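Local coordinates for protein folylpolyglutamate synthase (FolC) (Helicobacter pylori, PDB 6K8C) that probably adds glutamate to dihydropteroate and, in successive steps driven by ATP, to reduced folates, giving dihydrofolate and folylpolyglutamates, at residues F85-R90 and S101-A106; E89-N94 and T126-M131; K36-A41 and Q108-H113; K13-T18 and F115-S120. All blocks are in the same frame, centred on the assembly; numbering follows the deposited sequence.

Overall arrangement
All four contacts lie on one side of the chain's centre and show how a domain is assembled mostly from small apolar touches. Interaction 2 is the core contact: its three touching residues are buried. Interaction 1 begins from the same stretch, shares Glu89 and Arg90 with it, and meets it through Leu103 and Phe91; the centres of the two contacts are about 8 Å apart. Interactions 1 and 3 both draw on helix 100-110. Interactions 1, 3 and 4 are partly buried, the last two lying farther out and joined by a probable hydrogen bond between Ser116 OG and Leu110 O. The chemistry shifts accordingly: aromatic and aliphatic carbon inside, then an imidazole, backbone carbonyls and a water outward.

Interaction 1 of 4, residues F85-R90 and S101-A106; sequences FEFRER and SVLENA
The phenyl ring of Phe87 offers its edge to helix 100-110, and methyl CD2 of Leu103 lies close to the ring plane, 4.0 Å from Phe87 CD2. Elsewhere the ring meets Phe91 with the planes inclined at about 65°, and Leu12 and Leu16 of helix 12-17 touch it. A second flat group, the guanidinium of Arg88, receives Glu86 OE1 at its edge and in its plane. The salt bridge, 2.9 Å from Arg88 NE to Glu86 OE1, reaches the carboxylate on its syn side.

The side chains of Phe87 and Leu103 cross at about a right angle. Both the ring of Phe87 and the fork of Leu103 stand opposite their backbone nitrogens (chi1 179° and -179°), which turns them into the gap between the 3-10 turn and the helix. The same Leu103 CD2 rests 3.8 Å from Arg88 CB, so one methyl serves two neighbours of the turn. Beyond CB, the extended arginine chain leads away from the helix to its charged partner. Just before the turn, Phe85 N and Glu86 N both donate to Glu89 OE2, the former at 2.7 Å.

The contact joins the loop between strands 76-79 and 91-93 to helix 100-110 in the Mur ligase middle domain. Thus across it only carbon meets carbon, through dispersion, whereas the Arg88–Glu86 salt bridge and the two N-H groups on Glu89 OE2 lie within 85-90.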
# COMPACT_ATOMS: atom_id res chain seq x y z
N PHE A 85 2.93 -3.36 -11.13
CA PHE A 85 3.34 -4.05 -12.35
C PHE A 85 2.97 -5.53 -12.35
O PHE A 85 2.38 -6.01 -13.32
CB PHE A 85 4.85 -3.90 -12.56
CG PHE A 85 5.33 -2.47 -12.49
CD1 PHE A 85 5.06 -1.58 -13.51
CD2 PHE A 85 6.06 -2.03 -11.39
CE1 PHE A 85 5.51 -0.27 -13.45
CE2 PHE A 85 6.51 -0.72 -11.32
CZ PHE A 85 6.23 0.16 -12.35
N GLU A 86 3.31 -6.26 -11.29
CA GLU A 86 3.08 -7.70 -11.24
C GLU A 86 2.34 -8.07 -9.97
O GLU A 86 2.53 -7.46 -8.91
CB GLU A 86 4.38 -8.52 -11.28
CG GLU A 86 5.35 -8.15 -12.38
CD GLU A 86 6.75 -8.64 -12.06
OE1 GLU A 86 6.89 -9.79 -11.60
OE2 GLU A 86 7.72 -7.87 -12.27
N PHE A 87 1.51 -9.12 -10.08
CA PHE A 87 0.76 -9.64 -8.93
C PHE A 87 1.68 -10.01 -7.77
O PHE A 87 1.31 -9.83 -6.60
CB PHE A 87 -0.06 -10.86 -9.37
CG PHE A 87 -0.86 -11.50 -8.26
CD1 PHE A 87 -2.04 -10.92 -7.82
CD2 PHE A 87 -0.44 -12.68 -7.66
CE1 PHE A 87 -2.79 -11.50 -6.81
CE2 PHE A 87 -1.18 -13.27 -6.65
CZ PHE A 87 -2.36 -12.68 -6.22
N ARG A 88 2.87 -10.54 -8.05
CA ARG A 88 3.69 -11.05 -6.96
C ARG A 88 4.26 -9.94 -6.07
O ARG A 88 4.81 -10.25 -5.02
CB ARG A 88 4.83 -11.93 -7.49
CG ARG A 88 5.90 -11.19 -8.25
CD ARG A 88 6.76 -12.18 -9.02
NE ARG A 88 7.95 -11.55 -9.59
CZ ARG A 88 9.19 -11.79 -9.18
NH1 ARG A 88 10.21 -11.16 -9.76
NH2 ARG A 88 9.42 -12.65 -8.21
N GLU A 89 4.14 -8.67 -6.48
CA GLU A 89 4.49 -7.55 -5.59
C GLU A 89 3.77 -7.63 -4.26
O GLU A 89 4.25 -7.09 -3.25
CB GLU A 89 4.16 -6.22 -6.25
CG GLU A 89 4.98 -5.84 -7.45
CD GLU A 89 4.35 -4.70 -8.22
OE1 GLU A 89 3.63 -3.88 -7.60
OE2 GLU A 89 4.59 -4.63 -9.44
N ARG A 90 2.59 -8.26 -4.24
CA ARG A 90 1.77 -8.32 -3.05
C ARG A 90 2.39 -9.13 -1.92
O ARG A 90 1.88 -9.09 -0.80
CB ARG A 90 0.39 -8.89 -3.41
CG ARG A 90 -0.43 -7.97 -4.32
CD ARG A 90 -1.57 -8.72 -5.00
NE ARG A 90 -2.28 -7.88 -5.95
CZ ARG A 90 -3.47 -7.33 -5.73
NH1 ARG A 90 -4.10 -7.56 -4.59
NH2 ARG A 90 -4.04 -6.58 -6.66
N SER A 101 8.24 -19.05 -8.82
CA SER A 101 8.04 -20.48 -8.62
C SER A 101 7.55 -20.79 -7.21
O SER A 101 6.77 -21.73 -7.03
CB SER A 101 9.33 -21.24 -8.92
OG SER A 101 10.46 -20.52 -8.48
N VAL A 102 7.99 -20.01 -6.22
CA VAL A 102 7.48 -20.19 -4.86
C VAL A 102 5.99 -19.86 -4.80
O VAL A 102 5.21 -20.55 -4.14
CB VAL A 102 8.29 -19.31 -3.88
CG1 VAL A 102 7.69 -19.37 -2.49
CG2 VAL A 102 9.75 -19.75 -3.86
N LEU A 103 5.58 -18.79 -5.48
CA LEU A 103 4.17 -18.41 -5.51
C LEU A 103 3.34 -19.44 -6.27
O LEU A 103 2.24 -19.80 -5.83
CB LEU A 103 4.03 -17.02 -6.13
CG LEU A 103 2.62 -16.43 -6.24
CD1 LEU A 103 1.93 -16.39 -4.88
CD2 LEU A 103 2.71 -15.04 -6.85
N GLU A 104 3.84 -19.91 -7.41
CA GLU A 104 3.10 -20.91 -8.17
C GLU A 104 2.94 -22.21 -7.38
O GLU A 104 1.91 -22.88 -7.46
CB GLU A 104 3.80 -21.17 -9.51
CG GLU A 104 3.22 -22.34 -10.31
CD GLU A 104 1.82 -22.08 -10.83
OE1 GLU A 104 1.40 -20.90 -10.92
OE2 GLU A 104 1.12 -23.06 -11.17
N ASN A 105 3.95 -22.56 -6.58
CA ASN A 105 3.87 -23.76 -5.77
C ASN A 105 2.80 -23.64 -4.69
O ASN A 105 2.08 -24.61 -4.41
CB ASN A 105 5.24 -24.07 -5.15
CG ASN A 105 5.17 -25.16 -4.11
OD1 ASN A 105 5.18 -24.90 -2.91
ND2 ASN A 105 5.10 -26.41 -4.57
N ALA A 106 2.69 -22.47 -4.05
CA ALA A 106 1.62 -22.28 -3.08
C ALA A 106 0.25 -22.39 -3.74
O ALA A 106 -0.68 -22.98 -3.19
CB ALA A 106 1.77 -20.92 -2.38

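Interaction 2 of 4, residues E89-N94 and T126-M131; sequences ERFFLN and TLLAVM
Phe91 reaches from strand 91-93 to helix 121-132, and one side of its ring, CD1, CE1 and CZ, makes the contact. Ala129 N lies obliquely off the ring, 3.6 Å from Phe91 CE1, while Ala129 CB lies in the ring plane at its edge, 3.9 Å from CE1. Farther round the rim, Phe91 CZ meets Leu128 CB at 4.0 Å, and the two side chains slant across one another.

The phenyl group is brought there by a chi1 of -43°, which sets CG beside the backbone N and opposite the carbonyl carbon. Leu128 points its CB toward the strand, and its fork, likewise opposite its own carbonyl carbon, continues past the ring to Leu110 of helix 100-110. The small side chain of Ala129 allows the ring to come close to the helix backbone. On one face of the phenyl group, Arg90 CB sits 3.9 Å above the plane, offset toward the rim.

Phe91, Leu128 and Ala129 are all buried, and no hydrogen bond crosses between the two segments. Phe79 of strand 76-79 also touches Ala129. This packing of a helix against a beta-sheet is the ordinary construction of an alpha/beta domain, here the Mur ligase middle domain, whose family belongs to the P-loop NTPase clan.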
# COMPACT_ATOMS: atom_id res chain seq x y z
N GLU A 89 4.14 -8.67 -6.48
CA GLU A 89 4.49 -7.55 -5.59
C GLU A 89 3.77 -7.63 -4.26
O GLU A 89 4.25 -7.09 -3.25
CB GLU A 89 4.16 -6.22 -6.25
CG GLU A 89 4.98 -5.84 -7.45
CD GLU A 89 4.35 -4.70 -8.22
OE1 GLU A 89 3.63 -3.88 -7.60
OE2 GLU A 89 4.59 -4.63 -9.44
N ARG A 90 2.59 -8.26 -4.24
CA ARG A 90 1.77 -8.32 -3.05
C ARG A 90 2.39 -9.13 -1.92
O ARG A 90 1.88 -9.09 -0.80
CB ARG A 90 0.39 -8.89 -3.41
CG ARG A 90 -0.43 -7.97 -4.32
CD ARG A 90 -1.57 -8.72 -5.00
NE ARG A 90 -2.28 -7.88 -5.95
CZ ARG A 90 -3.47 -7.33 -5.73
NH1 ARG A 90 -4.10 -7.56 -4.59
NH2 ARG A 90 -4.04 -6.58 -6.66
N PHE A 91 3.48 -9.86 -2.19
CA PHE A 91 4.08 -10.75 -1.20
C PHE A 91 5.57 -10.45 -1.09
O PHE A 91 6.37 -10.88 -1.92
CB PHE A 91 3.84 -12.22 -1.58
CG PHE A 91 2.44 -12.49 -2.07
CD1 PHE A 91 1.43 -12.80 -1.17
CD2 PHE A 91 2.14 -12.46 -3.43
CE1 PHE A 91 0.14 -13.08 -1.62
CE2 PHE A 91 0.86 -12.72 -3.88
CZ PHE A 91 -0.15 -13.03 -2.97
N PHE A 92 5.93 -9.68 -0.06
CA PHE A 92 7.32 -9.37 0.25
C PHE A 92 7.76 -10.35 1.32
O PHE A 92 7.33 -10.26 2.48
CB PHE A 92 7.45 -7.92 0.73
CG PHE A 92 8.87 -7.43 0.85
CD1 PHE A 92 9.55 -6.99 -0.27
CD2 PHE A 92 9.50 -7.37 2.08
CE1 PHE A 92 10.85 -6.51 -0.17
CE2 PHE A 92 10.80 -6.90 2.19
CZ PHE A 92 11.48 -6.47 1.07
N LEU A 93 8.60 -11.32 0.94
CA LEU A 93 8.90 -12.47 1.78
C LEU A 93 10.39 -12.52 2.08
O LEU A 93 11.20 -12.64 1.16
CB LEU A 93 8.44 -13.77 1.10
CG LEU A 93 8.91 -15.08 1.73
CD1 LEU A 93 8.33 -15.25 3.13
CD2 LEU A 93 8.53 -16.26 0.85
N ASN A 94 10.73 -12.44 3.37
CA ASN A 94 12.11 -12.57 3.84
C ASN A 94 13.05 -11.65 3.06
O ASN A 94 14.11 -12.06 2.59
CB ASN A 94 12.57 -14.03 3.77
CG ASN A 94 11.71 -14.95 4.61
OD1 ASN A 94 11.15 -14.54 5.63
ND2 ASN A 94 11.60 -16.21 4.19
N THR A 126 -5.18 -13.54 -0.06
CA THR A 126 -4.98 -13.68 1.38
C THR A 126 -4.52 -15.09 1.74
O THR A 126 -3.59 -15.26 2.53
CB THR A 126 -6.28 -13.32 2.12
OG1 THR A 126 -6.64 -11.97 1.81
CG2 THR A 126 -6.11 -13.46 3.63
N LEU A 127 -5.17 -16.12 1.18
CA LEU A 127 -4.75 -17.49 1.45
C LEU A 127 -3.34 -17.74 0.95
O LEU A 127 -2.55 -18.44 1.60
CB LEU A 127 -5.72 -18.50 0.83
CG LEU A 127 -7.14 -18.56 1.39
CD1 LEU A 127 -7.89 -19.74 0.75
CD2 LEU A 127 -7.15 -18.68 2.91
N LEU A 128 -3.00 -17.19 -0.22
CA LEU A 128 -1.64 -17.33 -0.73
C LEU A 128 -0.63 -16.72 0.23
O LEU A 128 0.45 -17.28 0.46
CB LEU A 128 -1.52 -16.68 -2.11
CG LEU A 128 -2.15 -17.43 -3.30
CD1 LEU A 128 -2.14 -16.54 -4.53
CD2 LEU A 128 -1.41 -18.73 -3.56
N ALA A 129 -0.96 -15.56 0.82
CA ALA A 129 -0.07 -14.95 1.79
C ALA A 129 0.14 -15.85 3.00
O ALA A 129 1.27 -16.02 3.47
CB ALA A 129 -0.62 -13.58 2.22
N VAL A 130 -0.94 -16.44 3.52
CA VAL A 130 -0.82 -17.32 4.68
C VAL A 130 0.00 -18.55 4.33
O VAL A 130 0.82 -19.01 5.13
CB VAL A 130 -2.21 -17.71 5.21
CG1 VAL A 130 -2.08 -18.64 6.43
CG2 VAL A 130 -3.01 -16.47 5.55
N MET A 131 -0.20 -19.11 3.13
CA MET A 131 0.59 -20.26 2.70
C MET A 131 2.07 -19.90 2.62
O MET A 131 2.93 -20.65 3.08
CB MET A 131 0.09 -20.77 1.34
CG MET A 131 -1.14 -21.65 1.41
SD MET A 131 -0.83 -23.25 2.21
CE MET A 131 0.33 -23.97 1.06

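Interaction 3 of 4, residues K36-A41 and Q108-H113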
# COMPACT_ATOMS: atom_id res chain seq x y z
N LYS A 36 -11.71 -21.16 7.84
CA LYS A 36 -11.84 -22.32 8.73
C LYS A 36 -11.49 -23.60 7.99
O LYS A 36 -10.77 -24.46 8.51
CB LYS A 36 -13.26 -22.38 9.30
CG LYS A 36 -13.31 -22.68 10.79
CD LYS A 36 -13.08 -21.42 11.63
CE LYS A 36 -13.34 -21.67 13.11
NZ LYS A 36 -13.67 -20.41 13.84
N ASP A 37 -11.99 -23.75 6.76
CA ASP A 37 -11.65 -24.91 5.94
C ASP A 37 -10.16 -24.94 5.63
O ASP A 37 -9.54 -26.02 5.64
CB ASP A 37 -12.44 -24.90 4.64
CG ASP A 37 -13.91 -25.19 4.85
OD1 ASP A 37 -14.32 -25.37 6.01
OD2 ASP A 37 -14.65 -25.24 3.84
N PHE A 38 -9.56 -23.78 5.34
CA PHE A 38 -8.13 -23.74 5.07
C PHE A 38 -7.33 -24.26 6.26
O PHE A 38 -6.40 -25.05 6.09
CB PHE A 38 -7.68 -22.31 4.73
CG PHE A 38 -6.19 -22.13 4.74
CD1 PHE A 38 -5.44 -22.42 3.61
CD2 PHE A 38 -5.53 -21.73 5.89
CE1 PHE A 38 -4.07 -22.29 3.62
CE2 PHE A 38 -4.15 -21.60 5.91
CZ PHE A 38 -3.42 -21.87 4.77
N LYS A 39 -7.68 -23.80 7.46
CA LYS A 39 -6.91 -24.19 8.64
C LYS A 39 -7.04 -25.69 8.90
O LYS A 39 -6.06 -26.36 9.22
CB LYS A 39 -7.37 -23.39 9.85
CG LYS A 39 -6.81 -21.96 9.91
CD LYS A 39 -7.21 -21.27 11.20
CE LYS A 39 -8.72 -21.10 11.29
NZ LYS A 39 -9.12 -20.44 12.56
N ASN A 40 -8.25 -26.23 8.73
CA ASN A 40 -8.44 -27.67 8.83
C ASN A 40 -7.60 -28.41 7.80
O ASN A 40 -6.86 -29.35 8.13
CB ASN A 40 -9.92 -28.02 8.66
CG ASN A 40 -10.74 -27.79 9.93
OD1 ASN A 40 -10.21 -27.84 11.05
ND2 ASN A 40 -12.04 -27.57 9.76
N ALA A 41 -7.69 -28.00 6.53
CA ALA A 41 -7.00 -28.73 5.48
C ALA A 41 -5.49 -28.51 5.50
O ALA A 41 -4.74 -29.36 5.01
CB ALA A 41 -7.56 -28.35 4.10
N GLN A 108 -0.43 -24.13 -6.42
CA GLN A 108 -0.67 -25.52 -6.80
C GLN A 108 -1.21 -26.33 -5.62
O GLN A 108 -2.04 -27.22 -5.81
CB GLN A 108 0.62 -26.15 -7.33
CG GLN A 108 0.88 -25.86 -8.81
CD GLN A 108 -0.35 -26.07 -9.68
OE1 GLN A 108 -1.05 -27.08 -9.55
NE2 GLN A 108 -0.60 -25.13 -10.58
N GLN A 109 -0.76 -26.02 -4.40
CA GLN A 109 -1.28 -26.72 -3.23
C GLN A 109 -2.72 -26.29 -2.92
O GLN A 109 -3.53 -27.11 -2.48
CB GLN A 109 -0.39 -26.47 -2.02
CG GLN A 109 1.06 -26.88 -2.20
CD GLN A 109 1.89 -26.63 -0.95
OE1 GLN A 109 2.89 -25.92 -0.99
NE2 GLN A 109 1.47 -27.22 0.16
N LEU A 110 -3.04 -25.01 -3.13
CA LEU A 110 -4.36 -24.51 -2.75
C LEU A 110 -5.45 -24.90 -3.74
O LEU A 110 -6.58 -25.19 -3.32
CB LEU A 110 -4.33 -22.98 -2.64
CG LEU A 110 -3.63 -22.35 -1.43
CD1 LEU A 110 -3.71 -20.83 -1.55
CD2 LEU A 110 -4.29 -22.83 -0.15
N GLN A 111 -5.15 -24.88 -5.03
CA GLN A 111 -6.19 -24.88 -6.05
C GLN A 111 -7.06 -26.13 -6.04
O GLN A 111 -8.18 -26.10 -6.55
CB GLN A 111 -5.57 -24.69 -7.44
CG GLN A 111 -4.44 -25.65 -7.76
CD GLN A 111 -4.95 -27.01 -8.21
OE1 GLN A 111 -6.00 -27.11 -8.84
NE2 GLN A 111 -4.20 -28.06 -7.89
N SER A 112 -6.58 -27.24 -5.47
CA SER A 112 -7.33 -28.48 -5.50
C SER A 112 -8.44 -28.54 -4.46
O SER A 112 -9.14 -29.55 -4.39
CB SER A 112 -6.39 -29.68 -5.30
OG SER A 112 -5.39 -29.39 -4.33
N HIS A 113 -8.63 -27.49 -3.67
CA HIS A 113 -9.63 -27.50 -2.61
C HIS A 113 -10.81 -26.61 -2.98
O HIS A 113 -10.65 -25.57 -3.63
CB HIS A 113 -9.03 -27.05 -1.28
CG HIS A 113 -7.91 -27.92 -0.81
ND1 HIS A 113 -8.04 -28.79 0.24
CD2 HIS A 113 -6.64 -28.05 -1.26
CE1 HIS A 113 -6.89 -29.43 0.43
NE2 HIS A 113 -6.03 -29.00 -0.47
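Phe38 makes the first touch along segment 36-41, where its ring extends from helix 28-41 toward the end of helix 100-110. The CA–CB bond of Phe38 does not itself aim at the partner; with CG opposite the backbone N (chi1 167°), the ring is carried across the gap. Methyl CD2 of Leu110 meets it at the edge and in the ring plane, 3.8 Å from Phe38 CE1 and 4.0 Å from CD1. The two side chains lie at a slant, and the leucine methyl straddles the CD1–CE1 bond instead of resting on a face.

One turn later comes Ala41, at the end of the helix and exposed, whose CB points toward the other segment. It meets the imidazole of His113, with CB 3.9 Å from both ND1 and CE1; the approach is oblique to the ring. The backbone of Ala41 is held to the preceding turn by the bond from its N to Asp37 O.

His113 closes a type I beta turn that begins at Leu110, with a bond of 3.1 Å from His113 N to Leu110 O. The turn leaves His113 at the N-cap position of the next helix. Within the turn, Gln111 NE2 reaches back to Gln108 O and bonds to it in the carbonyl plane, on a lone pair, at 3.1 Å.

The contact therefore joins helix 28-41 to the turn linking helices 100-110 and 114-118. Phe115 of the latter touches both Phe38 and Ala41, and Val130 and Met131 of helix 121-132 pack against Phe38.

Interaction 4 of 4, residues K13-T18 and F115-S120; sequences KAFLET and FSSACS
With a chi1 of -167°, Phe15 sets its ring opposite the backbone N and sends it from helix 12-17 toward Ser116 and Ser117 of helix 114-118. This is helix-to-helix packing in an alpha/beta domain, joining helix 12-17 to helix 114-118. The far end of the ring does the touching: Phe15 CZ lies 3.6 Å from Ser116 O, near the plane of the ring, and 4.2 Å from Ser117 CA. A carbonyl oxygen beside an aromatic edge can be a favourable neighbour, because the ring C-H groups carry a slight positive charge, although no conventional hydrogen bond crosses between the two segments.

The serine hydroxyls contribute little to this meeting. Ser116 OG bonds to Leu110 O, and Ser116 O accepts a bond from Lys19 NZ, so that this carbonyl oxygen is close to a charged amine as well as a ring edge. Tyr124 of helix 121-132 meets Phe15 edge-to-face, and the ring of His107 lies nearby.

Where helix 12-17 gives way to a loop, Thr18 OG1 donates to Phe15 O over 2.7 Å, tilted 20° from the carbonyl plane, and Thr18 N reaches the same oxygen at 3.3 Å. A water links the segments: it donates to Thr18 OG1 at 3.1 Å and, more weakly, to Ser117 O at 3.3 Å.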
# COMPACT_ATOMS: atom_id res chain seq x y z
N LYS A 13 -1.95 -17.50 -12.94
CA LYS A 13 -2.49 -16.40 -13.73
C LYS A 13 -3.87 -16.74 -14.28
O LYS A 13 -4.80 -15.93 -14.19
CB LYS A 13 -1.52 -16.05 -14.87
CG LYS A 13 -2.09 -15.06 -15.88
CD LYS A 13 -1.13 -14.80 -17.03
CE LYS A 13 -0.08 -13.76 -16.65
NZ LYS A 13 -0.67 -12.42 -16.37
N ALA A 14 -4.03 -17.95 -14.82
CA ALA A 14 -5.33 -18.37 -15.34
C ALA A 14 -6.36 -18.50 -14.23
O ALA A 14 -7.53 -18.15 -14.42
CB ALA A 14 -5.19 -19.69 -16.10
N PHE A 15 -5.95 -18.99 -13.06
CA PHE A 15 -6.88 -19.13 -11.95
C PHE A 15 -7.38 -17.77 -11.47
O PHE A 15 -8.56 -17.62 -11.12
CB PHE A 15 -6.21 -19.89 -10.80
CG PHE A 15 -7.16 -20.34 -9.73
CD1 PHE A 15 -8.15 -21.26 -10.02
CD2 PHE A 15 -7.04 -19.86 -8.44
CE1 PHE A 15 -9.02 -21.70 -9.03
CE2 PHE A 15 -7.90 -20.30 -7.45
CZ PHE A 15 -8.90 -21.21 -7.74
N LEU A 16 -6.50 -16.76 -11.44
CA LEU A 16 -6.94 -15.42 -11.03
C LEU A 16 -7.89 -14.81 -12.06
O LEU A 16 -8.79 -14.05 -11.69
CB LEU A 16 -5.74 -14.51 -10.81
CG LEU A 16 -4.85 -14.88 -9.62
CD1 LEU A 16 -3.66 -13.95 -9.53
CD2 LEU A 16 -5.67 -14.86 -8.34
N GLU A 17 -7.73 -15.14 -13.34
CA GLU A 17 -8.62 -14.58 -14.34
C GLU A 17 -10.04 -15.14 -14.25
O GLU A 17 -10.97 -14.52 -14.78
CB GLU A 17 -8.04 -14.78 -15.74
CG GLU A 17 -7.00 -13.73 -16.10
CD GLU A 17 -6.03 -14.17 -17.17
OE1 GLU A 17 -5.01 -13.47 -17.36
OE2 GLU A 17 -6.27 -15.20 -17.83
N THR A 18 -10.24 -16.27 -13.57
CA THR A 18 -11.58 -16.75 -13.26
C THR A 18 -12.21 -16.03 -12.08
O THR A 18 -13.37 -16.30 -11.75
CB THR A 18 -11.57 -18.25 -12.97
OG1 THR A 18 -11.08 -18.47 -11.64
CG2 THR A 18 -10.69 -18.99 -13.97
N PHE A 115 -12.67 -24.66 -1.20
CA PHE A 115 -12.69 -23.30 -0.65
C PHE A 115 -11.86 -22.35 -1.50
O PHE A 115 -12.12 -21.14 -1.50
CB PHE A 115 -12.22 -23.29 0.81
CG PHE A 115 -10.84 -23.85 1.04
CD1 PHE A 115 -9.71 -23.09 0.75
CD2 PHE A 115 -10.66 -25.11 1.57
CE1 PHE A 115 -8.44 -23.59 0.97
CE2 PHE A 115 -9.40 -25.62 1.80
CZ PHE A 115 -8.29 -24.86 1.49
N SER A 116 -10.86 -22.86 -2.22
CA SER A 116 -10.07 -22.01 -3.09
C SER A 116 -10.88 -21.52 -4.28
O SER A 116 -10.74 -20.36 -4.71
CB SER A 116 -8.82 -22.75 -3.56
OG SER A 116 -7.94 -22.96 -2.47
N SER A 117 -11.74 -22.38 -4.84
CA SER A 117 -12.59 -21.94 -5.94
C SER A 117 -13.65 -20.95 -5.46
O SER A 117 -14.07 -20.09 -6.24
CB SER A 117 -13.26 -23.14 -6.61
OG SER A 117 -12.31 -23.91 -7.32
N ALA A 118 -14.07 -21.06 -4.21
CA ALA A 118 -15.05 -20.13 -3.67
C ALA A 118 -14.46 -18.75 -3.38
O ALA A 118 -15.22 -17.79 -3.20
CB ALA A 118 -15.68 -20.70 -2.39
N CYS A 119 -13.14 -18.64 -3.32
CA CYS A 119 -12.50 -17.37 -2.98
C CYS A 119 -12.78 -16.30 -4.03
O CYS A 119 -12.73 -16.56 -5.24
CB CYS A 119 -10.99 -17.54 -2.85
SG CYS A 119 -10.43 -18.26 -1.31
N SER A 120 -13.03 -15.08 -3.56
CA SER A 120 -12.85 -13.92 -4.41
C SER A 120 -11.36 -13.75 -4.73
O SER A 120 -10.49 -14.40 -4.15
CB SER A 120 -13.38 -12.66 -3.72
OG SER A 120 -12.48 -12.21 -2.72
O HOH W 1 -12.41 -19.48 -9.06